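Local coordinates for tryptophan synthase alpha chain (Aquifex aeolicus, PDB 2EKC), which probably cleaves indoleglycerol phosphate to indole and glyceraldehyde 3-phosphate by a retro-aldol reaction, as the alpha subunit of the enzyme that completes tryptophan synthesis, at residues Ala36-Leu41 with Arg89-Asp94; Leu99-Asn104 with Glu112-Leu117; Glu138-Met143 with Leu148-Leu153. All coordinates share one frame; numbering follows the deposited sequence.

Interaction 1: residues Ala36-Leu41 with Arg89-Asp94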
loop_
_atom_site.group_PDB
_atom_site.type_symbol
_atom_site.label_atom_id
_atom_site.label_comp_id
_atom_site.label_asym_id
_atom_site.label_seq_id
_atom_site.Cartn_x
_atom_site.Cartn_y
_atom_site.Cartn_z
ATOM N N ALA A 36 -14.273 6.451 5.227
ATOM C CA ALA A 36 -12.954 6.254 5.823
ATOM C C ALA A 36 -11.857 6.643 4.831
ATOM O O ALA A 36 -10.928 7.380 5.171
ATOM C CB ALA A 36 -12.788 4.797 6.239
ATOM N N PHE A 37 -11.958 6.129 3.609
ATOM C CA PHE A 37 -10.986 6.439 2.561
ATOM C C PHE A 37 -10.883 7.952 2.342
ATOM O O PHE A 37 -9.789 8.506 2.271
ATOM C CB PHE A 37 -11.390 5.752 1.252
ATOM C CG PHE A 37 -10.844 4.350 1.098
ATOM C CD1 PHE A 37 -9.480 4.133 0.957
ATOM C CD2 PHE A 37 -11.699 3.255 1.070
ATOM C CE1 PHE A 37 -8.972 2.839 0.784
ATOM C CE2 PHE A 37 -11.204 1.961 0.899
ATOM C CZ PHE A 37 -9.839 1.755 0.755
ATOM N N LYS A 38 -12.027 8.617 2.243
ATOM C CA LYS A 38 -12.042 10.058 2.036
ATOM C C LYS A 38 -11.392 10.793 3.208
ATOM O O LYS A 38 -10.660 11.765 3.016
ATOM C CB LYS A 38 -13.482 10.540 1.842
ATOM C CG LYS A 38 -14.097 10.087 0.524
ATOM C CD LYS A 38 -15.540 10.541 0.397
ATOM C CE LYS A 38 -16.085 10.259 -0.994
ATOM N NZ LYS A 38 -17.519 10.643 -1.114
ATOM N N GLU A 39 -11.643 10.306 4.418
ATOM C CA GLU A 39 -11.099 10.922 5.618
ATOM C C GLU A 39 -9.575 10.854 5.672
ATOM O O GLU A 39 -8.920 11.857 5.969
ATOM C CB GLU A 39 -11.689 10.253 6.859
ATOM C CG GLU A 39 -11.370 10.954 8.169
ATOM C CD GLU A 39 -11.979 12.346 8.244
ATOM O OE1 GLU A 39 -13.042 12.557 7.627
ATOM O OE2 GLU A 39 -11.406 13.221 8.928
ATOM N N VAL A 40 -9.000 9.688 5.383
ATOM C CA VAL A 40 -7.544 9.568 5.437
ATOM C C VAL A 40 -6.878 10.386 4.334
ATOM O O VAL A 40 -5.763 10.879 4.507
ATOM C CB VAL A 40 -7.061 8.080 5.374
ATOM C CG1 VAL A 40 -7.780 7.260 6.442
ATOM C CG2 VAL A 40 -7.272 7.491 3.985
ATOM N N LEU A 41 -7.564 10.551 3.211
ATOM C CA LEU A 41 -7.013 11.338 2.114
ATOM C C LEU A 41 -7.036 12.821 2.473
ATOM O O LEU A 41 -6.076 13.548 2.212
ATOM C CB LEU A 41 -7.816 11.102 0.832
ATOM C CG LEU A 41 -7.661 9.704 0.219
ATOM C CD1 LEU A 41 -8.706 9.494 -0.854
ATOM C CD2 LEU A 41 -6.256 9.541 -0.345
ATOM N N ARG A 89 -10.473 8.720 -7.281
ATOM C CA ARG A 89 -9.579 9.302 -8.269
ATOM C C ARG A 89 -10.067 10.670 -8.744
ATOM O O ARG A 89 -9.264 11.568 -8.994
ATOM C CB ARG A 89 -9.430 8.359 -9.469
ATOM C CG ARG A 89 -8.607 8.941 -10.617
ATOM C CD ARG A 89 -7.260 9.438 -10.117
ATOM N NE ARG A 89 -6.374 8.344 -9.731
ATOM C CZ ARG A 89 -5.504 8.408 -8.729
ATOM N NH1 ARG A 89 -5.404 9.513 -7.998
ATOM N NH2 ARG A 89 -4.722 7.369 -8.465
ATOM N N LYS A 90 -11.381 10.830 -8.856
ATOM C CA LYS A 90 -11.941 12.096 -9.310
ATOM C C LYS A 90 -11.718 13.219 -8.302
ATOM O O LYS A 90 -11.542 14.374 -8.682
ATOM C CB LYS A 90 -13.442 11.948 -9.590
ATOM C CG LYS A 90 -13.786 10.818 -10.551
ATOM C CD LYS A 90 -15.139 11.032 -11.238
ATOM C CE LYS A 90 -16.283 11.180 -10.245
ATOM N NZ LYS A 90 -16.539 9.940 -9.470
ATOM N N GLU A 91 -11.703 12.872 -7.019
ATOM C CA GLU A 91 -11.519 13.861 -5.961
ATOM C C GLU A 91 -10.062 14.109 -5.589
ATOM O O GLU A 91 -9.718 15.183 -5.106
ATOM C CB GLU A 91 -12.290 13.429 -4.716
ATOM C CG GLU A 91 -13.737 13.089 -4.991
ATOM C CD GLU A 91 -14.431 12.505 -3.782
ATOM O OE1 GLU A 91 -14.565 13.223 -2.770
ATOM O OE2 GLU A 91 -14.839 11.326 -3.845
ATOM N N PHE A 92 -9.209 13.113 -5.805
ATOM C CA PHE A 92 -7.791 13.231 -5.476
ATOM C C PHE A 92 -6.975 12.801 -6.691
ATOM O O PHE A 92 -6.413 11.708 -6.726
ATOM C CB PHE A 92 -7.480 12.350 -4.265
ATOM C CG PHE A 92 -8.286 12.704 -3.050
ATOM C CD1 PHE A 92 -7.832 13.666 -2.156
ATOM C CD2 PHE A 92 -9.523 12.115 -2.825
ATOM C CE1 PHE A 92 -8.602 14.038 -1.056
ATOM C CE2 PHE A 92 -10.300 12.481 -1.727
ATOM C CZ PHE A 92 -9.838 13.444 -0.842
ATOM N N PRO A 93 -6.898 13.676 -7.705
ATOM C CA PRO A 93 -6.183 13.460 -8.966
ATOM C C PRO A 93 -4.735 12.992 -8.928
ATOM O O PRO A 93 -4.332 12.181 -9.756
ATOM C CB PRO A 93 -6.308 14.813 -9.669
ATOM C CG PRO A 93 -7.586 15.356 -9.144
ATOM C CD PRO A 93 -7.486 15.026 -7.676
ATOM N N ASP A 94 -3.951 13.492 -7.979
ATOM C CA ASP A 94 -2.538 13.143 -7.943
ATOM C C ASP A 94 -2.057 12.153 -6.885
ATOM O O ASP A 94 -0.878 11.812 -6.865
ATOM C CB ASP A 94 -1.716 14.428 -7.851
ATOM C CG ASP A 94 -2.231 15.511 -8.786
ATOM O OD1 ASP A 94 -2.388 15.232 -9.997
ATOM O OD2 ASP A 94 -2.486 16.637 -8.306
#
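K38 reaches E91 with an extended side chain, and the two chains cross at about a right angle; both K38 and its predecessor F37 also pack on L88 of helix 78-91. The closer touch to the glutamate is made by carbon: K38 CE lies 3.3 Å from E91 OE2, whereas K38 NZ stands 3.9 Å from E91 OE2, a long salt bridge at the protein surface. Such a spacing suggests a modest electrostatic attraction and not a tight clasp. V40, like F37, leans on L48 of strand 47-51. L41 then supplies the apolar half of the contact, lying over one face of the F92 ring. Its CB, directed at the ring by the backbone, makes a CH-pi contact, 3.6 Å from the centroid of the F92 ring and 17° off the ring normal. A chi1 of -69°, with L41 CG anti to the carbonyl carbon, brings methyl CD1 over the same face, 3.4 Å from F92 CD2. L41 touches L88 as well, while F92 lies in the loop region after the helix. The arrangement is the packing of neighbouring outer helices in a TIM barrel, here extended by an aromatic residue of the following loop.

Interaction 2: residues Leu99-Asn104 with Glu112-Leu117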
loop_
_atom_site.group_PDB
_atom_site.type_symbol
_atom_site.label_atom_id
_atom_site.label_comp_id
_atom_site.label_asym_id
_atom_site.label_seq_id
_atom_site.Cartn_x
_atom_site.Cartn_y
_atom_site.Cartn_z
ATOM N N LEU A 99 -3.268 -0.926 -5.533
ATOM C CA LEU A 99 -4.248 -1.967 -5.277
ATOM C C LEU A 99 -3.571 -3.120 -4.553
ATOM O O LEU A 99 -2.568 -3.660 -5.032
ATOM C CB LEU A 99 -4.857 -2.483 -6.586
ATOM C CG LEU A 99 -5.861 -3.629 -6.411
ATOM C CD1 LEU A 99 -7.138 -3.098 -5.762
ATOM C CD2 LEU A 99 -6.173 -4.268 -7.757
ATOM N N MET A 100 -4.115 -3.483 -3.393
ATOM C CA MET A 100 -3.582 -4.590 -2.613
ATOM C C MET A 100 -4.413 -5.812 -2.974
ATOM O O MET A 100 -5.571 -5.928 -2.568
ATOM C CB MET A 100 -3.694 -4.304 -1.110
ATOM C CG MET A 100 -2.964 -5.318 -0.222
ATOM S SD MET A 100 -3.782 -6.935 -0.060
ATOM C CE MET A 100 -2.996 -7.849 -1.240
ATOM N N THR A 101 -3.818 -6.720 -3.740
ATOM C CA THR A 101 -4.519 -7.918 -4.168
ATOM C C THR A 101 -3.651 -9.165 -4.072
ATOM O O THR A 101 -2.437 -9.124 -4.309
ATOM C CB THR A 101 -5.015 -7.780 -5.637
ATOM O OG1 THR A 101 -5.644 -8.998 -6.053
ATOM C CG2 THR A 101 -3.849 -7.492 -6.573
ATOM N N TYR A 102 -4.273 -10.278 -3.702
ATOM C CA TYR A 102 -3.550 -11.534 -3.637
ATOM C C TYR A 102 -3.433 -11.967 -5.090
ATOM O O TYR A 102 -4.134 -11.429 -5.957
ATOM C CB TYR A 102 -4.319 -12.555 -2.800
ATOM C CG TYR A 102 -4.078 -12.371 -1.315
ATOM C CD1 TYR A 102 -4.600 -11.271 -0.631
ATOM C CD2 TYR A 102 -3.289 -13.275 -0.604
ATOM C CE1 TYR A 102 -4.339 -11.076 0.730
ATOM C CE2 TYR A 102 -3.021 -13.093 0.752
ATOM C CZ TYR A 102 -3.548 -11.995 1.414
ATOM O OH TYR A 102 -3.299 -11.828 2.757
ATOM N N TYR A 103 -2.557 -12.923 -5.374
ATOM C CA TYR A 103 -2.355 -13.340 -6.758
ATOM C C TYR A 103 -3.495 -14.104 -7.426
ATOM O O TYR A 103 -3.845 -13.811 -8.566
ATOM C CB TYR A 103 -1.077 -14.172 -6.893
ATOM C CG TYR A 103 -0.847 -14.612 -8.324
ATOM C CD1 TYR A 103 -0.412 -13.707 -9.291
ATOM C CD2 TYR A 103 -1.138 -15.916 -8.727
ATOM C CE1 TYR A 103 -0.277 -14.088 -10.627
ATOM C CE2 TYR A 103 -1.007 -16.307 -10.057
ATOM C CZ TYR A 103 -0.578 -15.390 -10.999
ATOM O OH TYR A 103 -0.465 -15.777 -12.313
ATOM N N ASN A 104 -4.053 -15.086 -6.727
ATOM C CA ASN A 104 -5.127 -15.911 -7.276
ATOM C C ASN A 104 -6.224 -15.153 -8.023
ATOM O O ASN A 104 -6.581 -15.523 -9.141
ATOM C CB ASN A 104 -5.745 -16.768 -6.166
ATOM C CG ASN A 104 -6.919 -17.595 -6.652
ATOM O OD1 ASN A 104 -6.813 -18.330 -7.633
ATOM N ND2 ASN A 104 -8.045 -17.482 -5.960
ATOM N N GLU A 112 -4.445 -10.026 -18.321
ATOM C CA GLU A 112 -4.687 -8.891 -19.214
ATOM C C GLU A 112 -5.893 -8.084 -18.752
ATOM O O GLU A 112 -5.801 -6.872 -18.557
ATOM C CB GLU A 112 -4.933 -9.369 -20.648
ATOM C CG GLU A 112 -3.728 -9.998 -21.346
ATOM C CD GLU A 112 -2.714 -8.974 -21.833
ATOM O OE1 GLU A 112 -3.127 -7.885 -22.288
ATOM O OE2 GLU A 112 -1.499 -9.269 -21.780
ATOM N N LYS A 113 -7.026 -8.757 -18.574
ATOM C CA LYS A 113 -8.245 -8.080 -18.145
ATOM C C LYS A 113 -8.078 -7.370 -16.804
ATOM O O LYS A 113 -8.479 -6.216 -16.652
ATOM C CB LYS A 113 -9.406 -9.071 -18.047
ATOM C CG LYS A 113 -10.688 -8.437 -17.540
ATOM C CD LYS A 113 -11.826 -9.432 -17.391
ATOM C CE LYS A 113 -12.305 -9.955 -18.724
ATOM N NZ LYS A 113 -13.566 -10.743 -18.557
ATOM N N PHE A 114 -7.491 -8.068 -15.838
ATOM C CA PHE A 114 -7.278 -7.508 -14.504
ATOM C C PHE A 114 -6.501 -6.198 -14.591
ATOM O O PHE A 114 -6.897 -5.182 -14.010
ATOM C CB PHE A 114 -6.520 -8.515 -13.632
ATOM C CG PHE A 114 -6.524 -8.180 -12.167
ATOM C CD1 PHE A 114 -5.596 -7.289 -11.634
ATOM C CD2 PHE A 114 -7.458 -8.760 -11.316
ATOM C CE1 PHE A 114 -5.596 -6.986 -10.272
ATOM C CE2 PHE A 114 -7.467 -8.461 -9.952
ATOM C CZ PHE A 114 -6.534 -7.574 -9.429
ATOM N N CYS A 115 -5.398 -6.220 -15.328
ATOM C CA CYS A 115 -4.580 -5.029 -15.480
ATOM C C CYS A 115 -5.303 -3.944 -16.271
ATOM O O CYS A 115 -5.242 -2.771 -15.908
ATOM C CB CYS A 115 -3.248 -5.388 -16.145
ATOM S SG CYS A 115 -2.137 -6.350 -15.065
ATOM N N ARG A 116 -5.994 -4.340 -17.340
ATOM C CA ARG A 116 -6.743 -3.394 -18.174
ATOM C C ARG A 116 -7.743 -2.624 -17.313
ATOM O O ARG A 116 -7.771 -1.397 -17.319
ATOM C CB ARG A 116 -7.505 -4.138 -19.286
ATOM C CG ARG A 116 -8.242 -3.254 -20.286
ATOM C CD ARG A 116 -9.183 -4.097 -21.152
ATOM N NE ARG A 116 -10.467 -4.342 -20.493
ATOM C CZ ARG A 116 -11.228 -5.416 -20.694
ATOM N NH1 ARG A 116 -10.842 -6.364 -21.534
ATOM N NH2 ARG A 116 -12.386 -5.537 -20.058
ATOM N N LEU A 117 -8.571 -3.357 -16.578
ATOM C CA LEU A 117 -9.570 -2.738 -15.717
ATOM C C LEU A 117 -8.967 -1.848 -14.634
ATOM O O LEU A 117 -9.456 -0.743 -14.390
ATOM C CB LEU A 117 -10.449 -3.817 -15.077
ATOM C CG LEU A 117 -11.348 -4.552 -16.078
ATOM C CD1 LEU A 117 -12.023 -5.733 -15.410
ATOM C CD2 LEU A 117 -12.376 -3.582 -16.641
#
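F114 projects its ring from helix 111-120 toward L99 and T101, and both of these point back at it from the opposite direction. The far end of the ring does the touching. L99 CD2 sits 3.7 Å from F114 CZ and equally close to F114 CE1, so that one methyl is shared between two neighbouring atoms of the ring's far end. T101 brings both of its branches to the same corner: its OG1 is 3.8 Å from F114 CZ, and its CG2 lies 3.9 Å from F114 CZ. The leucine methyl and the threonine hydroxyl meet the ring obliquely.

The first torsions explain this convergence. F114 has CG anti to its backbone N (chi1 -167°), which throws the ring off the helix and inward to the barrel wall. T101 has OG1 anti to N, a setting that also carries the hydroxyl to the next residue's carbonyl, where T101 OG1 donates to Y102 O over 2.9 Å. That bond arrives in the carbonyl plane on a lone pair, with a C=O...donor angle of 134°.

Other aromatic rings complete the surroundings of F114: F78 stacks with it, and F126 meets it with the planes nearly perpendicular. I106 touches both T101 and F114 from helix 103-109. Next along the chain, Y102 OH bonds to the carboxylate of D60, a predicted proton acceptor.

Chemically, the contact is apolar and rests on dispersion. The one polar group brought to the phenyl ring, the threonine hydroxyl, spends its proton on the adjacent carbonyl, so a buried hydroxyl can lie against an aromatic ring with its donor satisfied. The two segments are held here by van der Waals packing, with no directed polar bond between them.

Interaction 3: residues Glu138-Met143 with Leu148-Leu153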
loop_
_atom_site.group_PDB
_atom_site.type_symbol
_atom_site.label_atom_id
_atom_site.label_comp_id
_atom_site.label_asym_id
_atom_site.label_seq_id
_atom_site.Cartn_x
_atom_site.Cartn_y
_atom_site.Cartn_z
ATOM N N GLU A 138 5.670 -13.281 -15.611
ATOM C CA GLU A 138 4.511 -13.079 -16.466
ATOM C C GLU A 138 3.700 -11.871 -16.005
ATOM O O GLU A 138 3.265 -11.060 -16.822
ATOM C CB GLU A 138 3.615 -14.325 -16.487
ATOM C CG GLU A 138 2.352 -14.128 -17.318
ATOM C CD GLU A 138 1.458 -15.355 -17.367
ATOM O OE1 GLU A 138 1.221 -15.976 -16.305
ATOM O OE2 GLU A 138 0.976 -15.688 -18.471
ATOM N N LEU A 139 3.499 -11.752 -14.699
ATOM C CA LEU A 139 2.738 -10.626 -14.165
ATOM C C LEU A 139 3.452 -9.310 -14.424
ATOM O O LEU A 139 2.832 -8.329 -14.824
ATOM C CB LEU A 139 2.514 -10.788 -12.660
ATOM C CG LEU A 139 1.842 -9.590 -11.972
ATOM C CD1 LEU A 139 0.472 -9.353 -12.572
ATOM C CD2 LEU A 139 1.727 -9.850 -10.473
ATOM N N LYS A 140 4.757 -9.281 -14.181
ATOM C CA LYS A 140 5.519 -8.057 -14.392
ATOM C C LYS A 140 5.390 -7.604 -15.848
ATOM O O LYS A 140 5.180 -6.420 -16.125
ATOM C CB LYS A 140 6.994 -8.275 -14.038
ATOM C CG LYS A 140 7.241 -8.667 -12.587
ATOM C CD LYS A 140 8.726 -8.891 -12.326
ATOM C CE LYS A 140 8.973 -9.469 -10.942
ATOM N NZ LYS A 140 10.424 -9.675 -10.669
ATOM N N ALA A 141 5.504 -8.556 -16.771
ATOM C CA ALA A 141 5.399 -8.256 -18.198
ATOM C C ALA A 141 4.066 -7.601 -18.545
ATOM O O ALA A 141 4.033 -6.612 -19.272
ATOM C CB ALA A 141 5.584 -9.533 -19.019
ATOM N N VAL A 142 2.966 -8.146 -18.030
ATOM C CA VAL A 142 1.646 -7.585 -18.309
ATOM C C VAL A 142 1.492 -6.216 -17.649
ATOM O O VAL A 142 0.953 -5.281 -18.245
ATOM C CB VAL A 142 0.512 -8.507 -17.803
ATOM C CG1 VAL A 142 -0.838 -7.914 -18.172
ATOM C CG2 VAL A 142 0.659 -9.895 -18.406
ATOM N N MET A 143 1.961 -6.097 -16.413
ATOM C CA MET A 143 1.872 -4.825 -15.709
ATOM C C MET A 143 2.612 -3.746 -16.490
ATOM O O MET A 143 2.154 -2.605 -16.572
ATOM C CB MET A 143 2.441 -4.960 -14.294
ATOM C CG MET A 143 1.517 -5.743 -13.361
ATOM S SD MET A 143 2.148 -5.955 -11.685
ATOM C CE MET A 143 1.940 -4.287 -11.020
ATOM N N LEU A 148 1.417 -0.248 -15.072
ATOM C CA LEU A 148 1.032 -0.401 -13.674
ATOM C C LEU A 148 2.346 -0.653 -12.936
ATOM O O LEU A 148 3.080 -1.586 -13.261
ATOM C CB LEU A 148 0.091 -1.590 -13.506
ATOM C CG LEU A 148 -1.308 -1.385 -14.079
ATOM C CD1 LEU A 148 -2.051 -2.706 -14.128
ATOM C CD2 LEU A 148 -2.053 -0.369 -13.224
ATOM N N SER A 149 2.638 0.187 -11.951
ATOM C CA SER A 149 3.881 0.099 -11.200
ATOM C C SER A 149 4.030 -1.170 -10.360
ATOM O O SER A 149 3.174 -1.497 -9.540
ATOM C CB SER A 149 4.010 1.338 -10.310
ATOM O OG SER A 149 5.340 1.535 -9.889
ATOM N N PHE A 150 5.131 -1.882 -10.574
ATOM C CA PHE A 150 5.402 -3.099 -9.823
ATOM C C PHE A 150 6.158 -2.734 -8.542
ATOM O O PHE A 150 7.212 -2.099 -8.586
ATOM C CB PHE A 150 6.243 -4.073 -10.656
ATOM C CG PHE A 150 6.461 -5.399 -9.991
ATOM C CD1 PHE A 150 5.428 -6.323 -9.902
ATOM C CD2 PHE A 150 7.694 -5.715 -9.426
ATOM C CE1 PHE A 150 5.619 -7.547 -9.257
ATOM C CE2 PHE A 150 7.897 -6.931 -8.780
ATOM C CZ PHE A 150 6.858 -7.850 -8.694
ATOM N N VAL A 151 5.608 -3.138 -7.405
ATOM C CA VAL A 151 6.215 -2.845 -6.112
ATOM C C VAL A 151 6.694 -4.133 -5.438
ATOM O O VAL A 151 5.902 -4.865 -4.853
ATOM C CB VAL A 151 5.201 -2.136 -5.192
ATOM C CG1 VAL A 151 5.841 -1.825 -3.846
ATOM C CG2 VAL A 151 4.704 -0.853 -5.862
ATOM N N PRO A 152 8.001 -4.426 -5.524
ATOM C CA PRO A 152 8.548 -5.637 -4.908
ATOM C C PRO A 152 8.554 -5.557 -3.383
ATOM O O PRO A 152 8.564 -4.468 -2.803
ATOM C CB PRO A 152 9.952 -5.717 -5.499
ATOM C CG PRO A 152 10.320 -4.268 -5.658
ATOM C CD PRO A 152 9.052 -3.670 -6.228
ATOM N N LEU A 153 8.535 -6.713 -2.731
ATOM C CA LEU A 153 8.538 -6.748 -1.274
ATOM C C LEU A 153 9.867 -7.234 -0.715
ATOM O O LEU A 153 10.451 -8.194 -1.214
ATOM C CB LEU A 153 7.403 -7.630 -0.759
ATOM C CG LEU A 153 5.994 -7.033 -0.823
ATOM C CD1 LEU A 153 5.594 -6.788 -2.266
ATOM C CD2 LEU A 153 5.012 -7.982 -0.154
#
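M143 and L148 hold the close end of this contact, where the chain leaves a helix and returns toward the barrel wall. L148 N donates to M143 O over 2.9 Å in a nearly straight bond, the N-H...O angle being 170°. The methionine side chain then runs alongside the returning backbone and bends at chi3 (73°), which brings M143 CE to 3.4 Å from S149 O and 4.1 Å from L148 CB. Its sulfur meets the rim of F150 in a Met-aromatic contact, M143 SD lying 3.8 Å from F150 CD1 and close to the plane of the ring. All this lies in a beta-alpha-beta unit of the barrel, where helix 133-145 packs against strand 149-154, the strand that follows it.

Toward solvent the partners are partly exposed and the grip is hydrophobic. K140 lays its extended aliphatic chain over one face of F150, with K140 CG 3.9 Å from the centroid of the F150 ring, 11° off its normal. Further out, K140 CE is 3.5 Å from F150 CZ, while the ammonium group beyond makes a weak, long ion pair with E137. A169 of helix 160-169 touches both K140 and F150.

Overall arrangement
From the N terminus the three contacts come in series, each closed before the next opens, so none nests in or crosses another. Interaction 1 closes the longest loop: 47 residues, including strand 47-51, separate its segments, and it ties helix 30-42 to the end of helix 78-91. The chain then enters strand 97-100, where interaction 2 closes a short loop, mostly helix 103-109, by bringing helix 111-120 back to that strand. Interaction 3 spans just four residues between helix 133-145 and strand 149-154. Interactions 2 and 3 touch, with C115 CB 3.6 Å from L148 CD1, and both reach the parallel barrel sheet; interaction 1 stands apart, its centre over 20 Å from either.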